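Local coordinates for protein mannonate dehydratase (Streptococcus suis, PDB 3BDK) that probably catalyses the dehydration of D-mannonate to 2-dehydro-3-deoxy-D-gluconate, with ferrous iron or manganese as cofactor, in the interconversion of pentoses and glucuronate, at residues A[24-29]-A[51-56]. Sequence-based numbering, arbitrary orientation.
Sequences SFRWYG and AVYDVP. With DNO (D-mannose), chain C.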
# COMPACT_ATOMS: atom_id res chain seq x y z
N SER A 24 -9.56 -6.27 6.05
CA SER A 24 -9.92 -7.65 5.74
C SER A 24 -9.56 -7.98 4.32
O SER A 24 -9.02 -7.15 3.64
CB SER A 24 -11.40 -7.86 5.99
OG SER A 24 -11.71 -7.40 7.29
N PHE A 25 -9.87 -9.19 3.86
CA PHE A 25 -9.29 -9.68 2.61
C PHE A 25 -9.96 -11.00 2.22
O PHE A 25 -10.06 -11.92 3.03
CB PHE A 25 -7.79 -9.91 2.84
CG PHE A 25 -6.94 -9.71 1.63
CD1 PHE A 25 -6.47 -10.79 0.91
CD2 PHE A 25 -6.55 -8.43 1.23
CE1 PHE A 25 -5.64 -10.61 -0.20
CE2 PHE A 25 -5.72 -8.24 0.12
CZ PHE A 25 -5.28 -9.32 -0.59
N ARG A 26 -10.40 -11.10 0.98
CA ARG A 26 -11.14 -12.29 0.58
C ARG A 26 -10.22 -13.47 0.35
O ARG A 26 -9.18 -13.32 -0.29
CB ARG A 26 -11.98 -12.02 -0.67
CG ARG A 26 -13.03 -13.08 -0.95
CD ARG A 26 -14.00 -12.58 -1.97
NE ARG A 26 -14.92 -13.62 -2.44
CZ ARG A 26 -15.99 -13.36 -3.18
NH1 ARG A 26 -16.25 -12.11 -3.53
NH2 ARG A 26 -16.80 -14.34 -3.58
N TRP A 27 -10.60 -14.63 0.88
CA TRP A 27 -9.87 -15.87 0.64
C TRP A 27 -10.83 -16.95 0.13
O TRP A 27 -11.86 -17.23 0.74
CB TRP A 27 -9.12 -16.31 1.91
CG TRP A 27 -8.25 -17.53 1.72
CD1 TRP A 27 -7.12 -17.64 0.95
CD2 TRP A 27 -8.45 -18.83 2.31
NE1 TRP A 27 -6.61 -18.92 1.02
CE2 TRP A 27 -7.40 -19.67 1.84
CE3 TRP A 27 -9.42 -19.36 3.18
CZ2 TRP A 27 -7.29 -21.00 2.22
CZ3 TRP A 27 -9.31 -20.69 3.55
CH2 TRP A 27 -8.25 -21.50 3.07
N TYR A 28 -10.48 -17.56 -1.00
CA TYR A 28 -11.36 -18.52 -1.68
C TYR A 28 -11.26 -19.98 -1.20
O TYR A 28 -11.58 -20.91 -1.96
CB TYR A 28 -11.19 -18.41 -3.21
CG TYR A 28 -11.95 -17.25 -3.78
CD1 TYR A 28 -11.47 -15.94 -3.66
CD2 TYR A 28 -13.18 -17.45 -4.42
CE1 TYR A 28 -12.19 -14.86 -4.18
CE2 TYR A 28 -13.90 -16.38 -4.94
CZ TYR A 28 -13.41 -15.08 -4.81
OH TYR A 28 -14.13 -14.02 -5.33
N GLY A 29 -10.84 -20.17 0.05
CA GLY A 29 -10.72 -21.52 0.59
C GLY A 29 -9.42 -22.22 0.24
O GLY A 29 -8.58 -21.68 -0.48
N ALA A 51 -16.31 -17.85 1.90
CA ALA A 51 -17.57 -18.54 1.84
C ALA A 51 -17.30 -20.03 1.67
O ALA A 51 -16.14 -20.43 1.47
CB ALA A 51 -18.40 -18.01 0.68
N VAL A 52 -18.36 -20.82 1.74
CA VAL A 52 -18.32 -22.27 1.55
C VAL A 52 -18.50 -22.60 0.06
O VAL A 52 -19.32 -21.99 -0.61
CB VAL A 52 -19.41 -22.96 2.44
CG1 VAL A 52 -19.55 -24.44 2.12
CG2 VAL A 52 -19.08 -22.79 3.92
N TYR A 53 -17.75 -23.57 -0.45
CA TYR A 53 -17.75 -23.81 -1.89
C TYR A 53 -18.18 -25.19 -2.39
O TYR A 53 -18.18 -25.45 -3.60
CB TYR A 53 -16.39 -23.39 -2.47
CG TYR A 53 -16.29 -21.88 -2.62
CD1 TYR A 53 -17.05 -21.21 -3.58
CD2 TYR A 53 -15.47 -21.13 -1.77
CE1 TYR A 53 -16.99 -19.82 -3.72
CE2 TYR A 53 -15.40 -19.73 -1.90
CZ TYR A 53 -16.16 -19.09 -2.88
OH TYR A 53 -16.12 -17.73 -3.02
N ASP A 54 -18.59 -26.06 -1.47
CA ASP A 54 -18.94 -27.45 -1.78
C ASP A 54 -20.43 -27.79 -1.58
O ASP A 54 -20.81 -28.97 -1.53
CB ASP A 54 -18.03 -28.43 -0.99
CG ASP A 54 -17.90 -28.06 0.49
OD1 ASP A 54 -18.10 -26.88 0.87
OD2 ASP A 54 -17.58 -28.96 1.30
N VAL A 55 -21.26 -26.76 -1.45
CA VAL A 55 -22.72 -26.92 -1.40
C VAL A 55 -23.35 -26.15 -2.56
O VAL A 55 -23.16 -24.94 -2.66
CB VAL A 55 -23.31 -26.53 -0.01
CG1 VAL A 55 -22.57 -25.35 0.59
CG2 VAL A 55 -24.81 -26.26 -0.09
N PRO A 56 -24.11 -26.86 -3.43
CA PRO A 56 -24.50 -26.43 -4.80
C PRO A 56 -24.94 -24.97 -5.02
O PRO A 56 -24.46 -24.34 -5.97
CB PRO A 56 -25.60 -27.42 -5.17
CG PRO A 56 -25.18 -28.67 -4.47
CD PRO A 56 -24.65 -28.19 -3.12
C1 DNO C . -17.59 -9.05 -8.44
C2 DNO C . -16.77 -9.55 -7.24
C3 DNO C . -16.64 -11.10 -7.13
C4 DNO C . -17.90 -12.03 -7.09
C5 DNO C . -19.16 -11.57 -6.30
C6 DNO C . -19.93 -12.81 -5.80
O1 DNO C . -17.59 -7.85 -8.74
O2 DNO C . -17.27 -8.97 -6.02
O3 DNO C . -15.87 -11.40 -5.97
O4 DNO C . -18.25 -12.41 -8.43
O5 DNO C . -18.86 -10.75 -5.16
O6 DNO C . -20.99 -13.10 -6.72
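Tyr53 reaches both Tyr28 and Arg26 through the phenol end of its side chain. The polar link is a weak hydrogen bond from Arg26 NH2 to Tyr53 OH, 3.5 Å long but nearly straight at 171°. Tyr53 OH lies at the guanidinium edge, in its plane, and the guanidinium and the Tyr53 ring are almost coplanar although the two side chains run at about a right angle. Arg26 gets there because CG is anti to its backbone N (chi1 -166°) and the chain stays extended as far as NE.

The rings of Tyr28 and Tyr53 are near parallel (20°) but barely overlap, their centroids being 5.8 Å apart, too far slid for a real stack. Touching is confined to one border of Tyr28, with CD2 3.7 Å from Tyr53 CZ and CE2 3.2 Å from Tyr53 OH. The Tyr53 hydroxyl thus touches both the guanidinium and the Tyr28 ring, and the two backbones stay apart, Tyr28 CA and Ala51 CA being separated by 7.1 Å.

Sugar binding adds a third set of contacts. D-mannose O3 donates a hydrogen bond to Tyr28 OH over 3.2 Å, and Arg26 NH1 makes a weak one of 3.4 Å to D-mannose O5, which lies in the guanidinium plane. Two other pocket residues join in: Tyr345 packs edge-to-face on Tyr28 and also hydrogen-bonds the sugar, while Glu84 forms a long, weak ion pair with Arg26 NH1.

The Arg26 side chain lies about 5 Å from the bound manganese ion. Tyr53 belongs to a loop at the C-terminal end of the parallel strand 47-50, bordering the ligand pocket, as expected of a xylose isomerase-like TIM barrel, whose active site lies at the C-terminal ends of its strands.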